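Local coordinates for protein putative isochorismatase (PDB 3KL2) that is of unconfirmed function but is probably a hydrolase of the isochorismatase-like family, at residues Met169-Gly172 with Tyr173-Phe177; Gly133-Thr136 with Phe137-Thr140; Asn196-Ser199 with Tyr200-Met204; Ile180-Thr183 with Asp184-Ala187. All blocks are in the same frame, centred on the assembly; numbering follows the deposited sequence.

Contact 1 (Met169-Gly172 with Tyr173-Phe177)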
loop_
_atom_site.group_PDB
_atom_site.type_symbol
_atom_site.label_atom_id
_atom_site.label_comp_id
_atom_site.label_asym_id
_atom_site.label_seq_id
_atom_site.Cartn_x
_atom_site.Cartn_y
_atom_site.Cartn_z
ATOM N N MET A 169 9.647 11.026 -0.778
ATOM C CA MET A 169 9.174 12.095 0.112
ATOM C C MET A 169 7.638 12.170 0.135
ATOM O O MET A 169 7.004 12.234 1.182
ATOM C CB MET A 169 9.714 13.408 -0.424
ATOM C CG MET A 169 9.421 14.689 0.446
ATOM S SD MET A 169 9.939 16.168 -0.444
ATOM C CE MET A 169 8.984 16.066 -1.942
ATOM N N ARG A 170 7.017 12.144 -1.038
ATOM C CA ARG A 170 5.567 12.266 -1.076
ATOM C C ARG A 170 4.897 11.118 -0.310
ATOM O O ARG A 170 4.069 11.336 0.603
ATOM C CB ARG A 170 5.080 12.397 -2.504
ATOM C CG ARG A 170 5.449 13.722 -3.120
ATOM C CD ARG A 170 5.234 13.747 -4.645
ATOM N NE ARG A 170 5.527 15.083 -5.185
ATOM C CZ ARG A 170 4.616 16.013 -5.461
ATOM N NH1 ARG A 170 3.303 15.773 -5.320
ATOM N NH2 ARG A 170 5.027 17.191 -5.927
ATOM N N THR A 171 5.310 9.904 -0.628
ATOM C CA THR A 171 4.741 8.728 -0.014
ATOM C C THR A 171 5.124 8.689 1.481
ATOM O O THR A 171 4.299 8.376 2.328
ATOM C CB THR A 171 5.115 7.434 -0.825
ATOM O OG1 THR A 171 4.653 7.593 -2.165
ATOM C CG2 THR A 171 4.488 6.110 -0.256
ATOM N N GLY A 172 6.349 9.016 1.810
ATOM C CA GLY A 172 6.759 9.116 3.219
ATOM C C GLY A 172 5.816 9.970 4.029
ATOM O O GLY A 172 5.398 9.628 5.175
ATOM N N TYR A 173 5.461 11.092 3.413
ATOM C CA TYR A 173 4.571 12.046 4.011
ATOM C C TYR A 173 3.203 11.462 4.223
ATOM O O TYR A 173 2.596 11.655 5.270
ATOM C CB TYR A 173 4.459 13.271 3.089
ATOM C CG TYR A 173 3.640 14.421 3.659
ATOM C CD1 TYR A 173 4.181 15.257 4.620
ATOM C CD2 TYR A 173 2.351 14.666 3.230
ATOM C CE1 TYR A 173 3.460 16.331 5.140
ATOM C CE2 TYR A 173 1.638 15.724 3.741
ATOM C CZ TYR A 173 2.205 16.547 4.718
ATOM O OH TYR A 173 1.490 17.585 5.256
ATOM N N GLU A 174 2.702 10.787 3.192
ATOM C CA GLU A 174 1.372 10.237 3.196
ATOM C C GLU A 174 1.291 9.204 4.299
ATOM O O GLU A 174 0.226 8.993 4.890
ATOM C CB GLU A 174 1.041 9.535 1.866
ATOM C CG GLU A 174 0.898 10.458 0.678
ATOM C CD GLU A 174 -0.386 11.275 0.756
ATOM O OE1 GLU A 174 -1.285 10.911 1.576
ATOM O OE2 GLU A 174 -0.509 12.266 -0.022
ATOM N N ARG A 175 2.424 8.574 4.588
ATOM C CA ARG A 175 2.410 7.466 5.512
ATOM C C ARG A 175 2.785 7.905 6.896
ATOM O O ARG A 175 3.027 7.069 7.718
ATOM C CB ARG A 175 3.322 6.354 5.016
ATOM C CG ARG A 175 2.679 5.608 3.875
ATOM C CD ARG A 175 3.537 4.503 3.402
ATOM N NE ARG A 175 3.148 4.087 2.079
ATOM C CZ ARG A 175 3.451 2.925 1.523
ATOM N NH1 ARG A 175 4.134 2.015 2.197
ATOM N NH2 ARG A 175 3.068 2.681 0.289
ATOM N N GLY A 176 2.812 9.211 7.157
ATOM C CA GLY A 176 2.898 9.709 8.535
ATOM C C GLY A 176 4.291 9.895 9.134
ATOM O O GLY A 176 4.415 10.378 10.265
ATOM N N PHE A 177 5.326 9.554 8.378
ATOM C CA PHE A 177 6.706 9.851 8.727
ATOM C C PHE A 177 6.967 11.349 8.738
ATOM O O PHE A 177 6.388 12.087 7.986
ATOM C CB PHE A 177 7.682 9.166 7.729
ATOM C CG PHE A 177 7.598 7.654 7.731
ATOM C CD1 PHE A 177 8.153 6.912 8.761
ATOM C CD2 PHE A 177 6.952 6.977 6.723
ATOM C CE1 PHE A 177 8.085 5.549 8.791
ATOM C CE2 PHE A 177 6.900 5.594 6.726
ATOM C CZ PHE A 177 7.479 4.881 7.758
#
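Thr171 and Arg175, one helical turn apart, run side by side in the same direction. The methyl CG2 of Thr171, set anti to the backbone N while OG1, hydrogen-bonded to Asp135, sits beside that N (chi1 -58°), lies 3.4 Å from Arg175 NE. Arg175 is extended from CG to NE, which carries the guanidinium along the methyl and on to a salt bridge between NH1 and Asp143. Tyr173 has its CG anti to the backbone N (chi1 -175°), which directs the ring away from the preceding turn; its CB stays 3.2 Å from Arg170 O, and its hydroxyl bonds Tyr94 O of the second subunit. Glu174 bends at chi2, with CG 3.3 Å from Arg170 O and OE2 reaching backbone N atoms of Leu134 and Asp135 in that subunit. At the helix end the carbonyl O of Gly172 meets the Phe177 ring in plane at its edge, 3.4 Å from CD2. Gly172 O also takes weak bonds from Arg175 N and Phe177 N, each 3.2 Å long. Gly176 has positive phi (88°), and its N donates to Tyr173 O at 3.1 Å. The bonds from Gly176 and Phe177 define a Schellman motif that ends helix 164-174.

Contact 2 (Gly133-Thr136 with Phe137-Thr140)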
loop_
_atom_site.group_PDB
_atom_site.type_symbol
_atom_site.label_atom_id
_atom_site.label_comp_id
_atom_site.label_asym_id
_atom_site.label_seq_id
_atom_site.Cartn_x
_atom_site.Cartn_y
_atom_site.Cartn_z
ATOM N N GLY A 133 10.997 0.716 -9.176
ATOM C CA GLY A 133 10.381 1.914 -9.672
ATOM C C GLY A 133 11.081 3.048 -9.018
ATOM O O GLY A 133 12.233 2.930 -8.626
ATOM N N LEU A 134 10.377 4.165 -8.902
ATOM C CA LEU A 134 10.973 5.404 -8.443
ATOM C C LEU A 134 10.709 5.655 -6.991
ATOM O O LEU A 134 11.601 6.095 -6.218
ATOM C CB LEU A 134 10.429 6.562 -9.280
ATOM C CG LEU A 134 10.622 6.498 -10.820
ATOM C CD1 LEU A 134 12.063 6.050 -11.229
ATOM C CD2 LEU A 134 9.580 5.649 -11.469
ATOM N N ASP A 135 9.468 5.454 -6.592
ATOM C CA ASP A 135 9.128 5.621 -5.182
ATOM C C ASP A 135 9.764 4.482 -4.383
ATOM O O ASP A 135 9.534 3.346 -4.670
ATOM C CB ASP A 135 7.605 5.597 -5.053
ATOM C CG ASP A 135 7.145 5.813 -3.635
ATOM O OD1 ASP A 135 7.998 5.922 -2.711
ATOM O OD2 ASP A 135 5.907 5.849 -3.440
ATOM N N THR A 136 10.587 4.774 -3.396
ATOM C CA THR A 136 11.201 3.720 -2.612
ATOM C C THR A 136 10.109 2.898 -1.836
ATOM O O THR A 136 10.242 1.680 -1.632
ATOM C CB THR A 136 12.299 4.329 -1.630
ATOM O OG1 THR A 136 13.190 5.177 -2.366
ATOM C CG2 THR A 136 13.148 3.247 -0.965
ATOM N N PHE A 137 9.011 3.527 -1.410
ATOM C CA PHE A 137 7.949 2.779 -0.722
ATOM C C PHE A 137 7.153 1.840 -1.617
ATOM O O PHE A 137 6.505 0.952 -1.105
ATOM C CB PHE A 137 7.000 3.738 -0.014
ATOM C CG PHE A 137 7.611 4.433 1.201
ATOM C CD1 PHE A 137 7.555 3.837 2.444
ATOM C CD2 PHE A 137 8.246 5.652 1.080
ATOM C CE1 PHE A 137 8.101 4.459 3.584
ATOM C CE2 PHE A 137 8.799 6.312 2.218
ATOM C CZ PHE A 137 8.729 5.705 3.469
ATOM N N ALA A 138 7.199 1.984 -2.939
ATOM C CA ALA A 138 6.248 1.209 -3.818
ATOM C C ALA A 138 6.681 -0.219 -4.203
ATOM O O ALA A 138 5.861 -1.000 -4.625
ATOM C CB ALA A 138 5.901 2.001 -5.114
ATOM N N SER A 139 7.954 -0.545 -4.188
ATOM C CA SER A 139 8.348 -1.909 -4.582
ATOM C C SER A 139 9.418 -2.546 -3.661
ATOM O O SER A 139 10.084 -3.477 -4.078
ATOM C CB SER A 139 8.835 -1.906 -6.037
ATOM O OG SER A 139 9.892 -0.966 -6.207
ATOM N N THR A 140 9.584 -2.040 -2.434
ATOM C CA THR A 140 10.550 -2.543 -1.511
ATOM C C THR A 140 9.987 -2.854 -0.119
ATOM O O THR A 140 8.813 -2.641 0.151
ATOM C CB THR A 140 11.659 -1.520 -1.319
ATOM O OG1 THR A 140 11.232 -0.514 -0.393
ATOM C CG2 THR A 140 12.065 -0.938 -2.630
HETATM O O HOH W 1 9.181 1.800 -6.911
#
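Asp135 meets Ala138 and Phe137 at the start of helix 136-139, its CB lying 4.0 Å from Ala138 CB. CG stands anti to the backbone N (chi1 -178°), which turns the carboxylate back over the first helical residues. Asp135 OD1 accepts from Phe137 N at 2.9 Å, the N-H coming from above the carboxylate plane, 60° out of it; the same oxygen lies in the plane of the Phe137 ring, at its edge, 3.8 Å from CD2. OD2 turns to the hydroxyl of Thr171 on helix 164-174. The OD1 bond makes Asp135 the N-cap of the short, weakly bonded helix, and its own carbonyl O adds a 3.2 Å bond from Ala138 N. With an alanine in place of Asp135, Phe137 N would probably lose its capping acceptor and Thr171 OG1 its carboxylate mate. Water 1 donates to Asp135 O and accepts from Ser139 OG at 2.9 Å, bridging the loop to the far end of the turn; Ser139 OG is also bonded to Arg132 N. There Thr140 OG1 donates to Thr136 O over 2.7 Å, tilted 24° from the carbonyl plane, while Thr140 CG2 rests 3.3 Å from that oxygen.

Contact 3 (Asn196-Ser199 with Tyr200-Met204)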
loop_
_atom_site.group_PDB
_atom_site.type_symbol
_atom_site.label_atom_id
_atom_site.label_comp_id
_atom_site.label_asym_id
_atom_site.label_seq_id
_atom_site.Cartn_x
_atom_site.Cartn_y
_atom_site.Cartn_z
ATOM N N ASN A 196 13.802 23.925 -8.511
ATOM C CA ASN A 196 12.367 24.098 -8.485
ATOM C C ASN A 196 11.753 23.079 -7.495
ATOM O O ASN A 196 11.027 23.462 -6.547
ATOM C CB ASN A 196 11.789 24.033 -9.910
ATOM C CG ASN A 196 12.028 25.388 -10.741
ATOM O OD1 ASN A 196 12.111 26.488 -10.177
ATOM N ND2 ASN A 196 12.110 25.272 -12.066
ATOM N N ALA A 197 12.100 21.808 -7.669
ATOM C CA ALA A 197 11.709 20.767 -6.738
ATOM C C ALA A 197 12.021 21.155 -5.280
ATOM O O ALA A 197 11.146 21.064 -4.416
ATOM C CB ALA A 197 12.362 19.432 -7.103
ATOM N N ILE A 198 13.234 21.622 -5.009
ATOM C CA ILE A 198 13.601 21.959 -3.634
ATOM C C ILE A 198 12.769 23.132 -3.062
ATOM O O ILE A 198 12.281 23.029 -1.920
ATOM C CB ILE A 198 15.106 22.260 -3.499
ATOM C CG1 ILE A 198 15.911 20.962 -3.596
ATOM C CG2 ILE A 198 15.430 22.941 -2.150
ATOM C CD1 ILE A 198 17.384 21.163 -4.008
ATOM N N SER A 199 12.595 24.205 -3.850
ATOM C CA SER A 199 11.917 25.442 -3.390
ATOM C C SER A 199 10.394 25.338 -3.322
ATOM O O SER A 199 9.775 25.924 -2.441
ATOM C CB SER A 199 12.241 26.656 -4.305
ATOM O OG SER A 199 13.613 26.722 -4.650
ATOM N N TYR A 200 9.802 24.645 -4.288
ATOM C CA TYR A 200 8.361 24.576 -4.424
ATOM C C TYR A 200 7.760 23.305 -3.773
ATOM O O TYR A 200 6.866 23.421 -2.940
ATOM C CB TYR A 200 7.988 24.575 -5.907
ATOM C CG TYR A 200 8.399 25.815 -6.723
ATOM C CD1 TYR A 200 8.881 26.981 -6.102
ATOM C CD2 TYR A 200 8.247 25.824 -8.122
ATOM C CE1 TYR A 200 9.224 28.099 -6.834
ATOM C CE2 TYR A 200 8.570 26.950 -8.866
ATOM C CZ TYR A 200 9.071 28.094 -8.218
ATOM O OH TYR A 200 9.414 29.239 -8.940
ATOM N N ASP A 201 8.258 22.122 -4.157
ATOM C CA ASP A 201 7.687 20.824 -3.767
ATOM C C ASP A 201 8.138 20.341 -2.369
ATOM O O ASP A 201 7.319 19.953 -1.539
ATOM C CB ASP A 201 8.081 19.747 -4.791
ATOM C CG ASP A 201 7.459 19.963 -6.179
ATOM O OD1 ASP A 201 6.437 20.646 -6.293
ATOM O OD2 ASP A 201 7.998 19.411 -7.168
ATOM N N PHE A 202 9.439 20.383 -2.106
ATOM C CA PHE A 202 9.958 19.859 -0.868
ATOM C C PHE A 202 9.282 20.378 0.409
ATOM O O PHE A 202 9.110 19.578 1.316
ATOM C CB PHE A 202 11.462 20.048 -0.749
ATOM C CG PHE A 202 12.287 19.017 -1.491
ATOM C CD1 PHE A 202 13.576 18.714 -1.059
ATOM C CD2 PHE A 202 11.825 18.399 -2.628
ATOM C CE1 PHE A 202 14.352 17.798 -1.739
ATOM C CE2 PHE A 202 12.612 17.485 -3.303
ATOM C CZ PHE A 202 13.859 17.181 -2.853
ATOM N N PRO A 203 8.921 21.674 0.500
ATOM C CA PRO A 203 8.289 22.170 1.749
ATOM C C PRO A 203 6.830 21.747 2.007
ATOM O O PRO A 203 6.344 21.865 3.135
ATOM C CB PRO A 203 8.364 23.709 1.618
ATOM C CG PRO A 203 9.475 23.962 0.608
ATOM C CD PRO A 203 9.399 22.792 -0.345
ATOM N N MET A 204 6.155 21.274 0.961
ATOM C CA MET A 204 4.810 20.732 1.079
ATOM C C MET A 204 4.830 19.328 1.705
ATOM O O MET A 204 3.827 18.883 2.236
ATOM C CB MET A 204 4.151 20.609 -0.306
ATOM C CG MET A 204 3.774 21.914 -1.093
ATOM S SD MET A 204 3.071 21.437 -2.727
ATOM C CE MET A 204 2.117 22.927 -3.048
#
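Tyr200 N donates to Asn196 O at 2.8 Å with an N-H...O angle of 161°, a regular alpha-helical bond, but the next turn widens. Phe202 N reaches back five residues to Ala197 O at 3.0 Å, the same oxygen receiving a weak bond from Asp201 N. This pi-type turn lies within helix 191-205, the crossover helix of a beta-alpha-beta unit between strands 178-187 and 207-209. Pro203 has no N-H to give and its CD lies 3.3 Å from Ile198 O, which fits the kink at 203-204. On the face toward the second subunit, Asn196 and Tyr200 point the same way, amide and ring planes 17° apart, with Asn196 OD1 3.8 Å from Tyr200 CE2. Tyr200 CG, anti to its carbonyl carbon, lays the ring along Asn196, and the side chain packs on Glu193 of the second subunit. Replacing Tyr200 by an alanine is likely to leave the Asn196 amide without its flanking ring and open a gap next to Glu193 of that subunit. Inward, Phe202 packs on Val165 and Met169 of helix 164-174. One face of its ring receives Ile198 CA in a CH-pi contact, 22° off the normal, and Ile198 CG1 lies 4.0 Å from Phe202 CE1.

Contact 4 (Ile180-Thr183 with Asp184-Ala187)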
loop_
_atom_site.group_PDB
_atom_site.type_symbol
_atom_site.label_atom_id
_atom_site.label_comp_id
_atom_site.label_asym_id
_atom_site.label_seq_id
_atom_site.Cartn_x
_atom_site.Cartn_y
_atom_site.Cartn_z
ATOM N N ILE A 180 12.588 14.415 6.407
ATOM C CA ILE A 180 13.555 15.499 6.305
ATOM C C ILE A 180 14.290 15.259 4.987
ATOM O O ILE A 180 14.778 14.152 4.754
ATOM C CB ILE A 180 14.556 15.447 7.457
ATOM C CG1 ILE A 180 13.886 15.830 8.767
ATOM C CG2 ILE A 180 15.738 16.373 7.215
ATOM C CD1 ILE A 180 14.712 15.412 9.962
ATOM N N THR A 181 14.300 16.262 4.106
ATOM C CA THR A 181 15.070 16.193 2.857
ATOM C C THR A 181 16.341 16.988 3.016
ATOM O O THR A 181 16.306 18.101 3.506
ATOM C CB THR A 181 14.301 16.734 1.634
ATOM O OG1 THR A 181 13.758 18.026 1.932
ATOM C CG2 THR A 181 13.162 15.769 1.254
ATOM N N LEU A 182 17.445 16.382 2.604
ATOM C CA LEU A 182 18.750 16.958 2.653
ATOM C C LEU A 182 18.958 17.735 1.358
ATOM O O LEU A 182 19.323 17.145 0.302
ATOM C CB LEU A 182 19.814 15.875 2.795
ATOM C CG LEU A 182 19.942 15.148 4.151
ATOM C CD1 LEU A 182 20.709 13.865 3.998
ATOM C CD2 LEU A 182 20.624 16.038 5.176
ATOM N N THR A 183 18.727 19.048 1.442
ATOM C CA THR A 183 18.721 19.927 0.260
ATOM C C THR A 183 20.049 19.930 -0.483
ATOM O O THR A 183 20.048 20.038 -1.702
ATOM C CB THR A 183 18.340 21.384 0.629
ATOM O OG1 THR A 183 19.266 21.900 1.611
ATOM C CG2 THR A 183 16.895 21.427 1.191
ATOM N N ASP A 184 21.166 19.779 0.236
ATOM C CA ASP A 184 22.489 19.683 -0.397
ATOM C C ASP A 184 23.056 18.250 -0.454
ATOM O O ASP A 184 24.271 18.096 -0.557
ATOM C CB ASP A 184 23.527 20.662 0.235
ATOM C CG ASP A 184 23.741 20.426 1.727
ATOM O OD1 ASP A 184 23.047 19.551 2.262
ATOM O OD2 ASP A 184 24.573 21.116 2.380
ATOM N N CYS A 185 22.208 17.217 -0.399
ATOM C CA CYS A 185 22.650 15.815 -0.635
ATOM C C CYS A 185 21.778 15.133 -1.665
ATOM O O CYS A 185 21.555 13.934 -1.623
ATOM C CB CYS A 185 22.631 15.005 0.645
ATOM S SG CYS A 185 23.709 15.580 1.907
ATOM N N VAL A 186 21.259 15.904 -2.596
ATOM C CA VAL A 186 20.478 15.343 -3.668
ATOM C C VAL A 186 20.919 15.955 -4.989
ATOM O O VAL A 186 21.532 17.020 -4.980
ATOM C CB VAL A 186 18.964 15.569 -3.450
ATOM C CG1 VAL A 186 18.497 14.846 -2.168
ATOM C CG2 VAL A 186 18.643 17.024 -3.439
ATOM N N ALA A 187 20.610 15.294 -6.104
ATOM C CA ALA A 187 20.960 15.785 -7.426
ATOM C C ALA A 187 19.950 15.330 -8.474
ATOM O O ALA A 187 19.218 14.356 -8.278
ATOM C CB ALA A 187 22.411 15.361 -7.834
#
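Asp184 follows Thr183 at the point where the chain turns a corner, and the two are the central residues of a tight turn. The carboxylate of Asp184 finds its partner elsewhere, OD2 being hydrogen-bonded to Ser211 OG. Thr183 has a similar outside tie, its OG1 bonding to Met209 O of the neighbouring strand 207-209.

Next comes Cys185, whose N donates to Leu182 O at 3.0 Å. The N-H...O angle of 163° is close to straight, yet the donor stands above the carbonyl plane, 61° out of it. This bond closes a type I beta turn from Leu182 to Cys185, interrupting strand 178-187 of the parallel sheet that forms the centre of the isochorismatase-like alpha/beta fold. The side chains at the two ends of the turn also meet: Cys185 CB lies 3.6 Å from Leu182 CB. Cys185 SG, anti to the carbonyl carbon (chi1 -62°), comes alongside the leucine, 4.0 Å from both Leu182 CB and Leu182 CD1. Leu182 in turn packs on Val155 of strand 153-159.

Val186 resumes the extended course and directs its CB back toward the turn. Whereas Cys185 meets aliphatic carbons of the leucine, the methyls of Val186 border carbonyl oxygens of the turn. Val186 CG1 lies 3.5 Å from Leu182 O, and Val186 CG2 lies 3.8 Å from both Leu182 O and Thr183 O.

Contact 1 is the hub, touching each of the others. It meets contact 2, the two centres about 12 Å apart, through a probable hydrogen bond of 2.5 Å between Thr171 OG1 and Asp135 OD2, and through Phe177 CE2 against Phe137 CE1 at 3.6 Å. Met169 SD bridges to the remaining two, lying 3.6 Å from Phe202 CD2 in contact 3 and 3.7 Å from Thr181 CG2 in contact 4. Contacts 3 and 4 touch directly, Ile198 CD1 to Thr183 O at 3.7 Å. Contact 2 touches neither contact 3 nor contact 4, the nearest atoms being about 12 and 10 Å apart. Contacts 1, 2 and 3 reach the second subunit; no other chain touches contact 4.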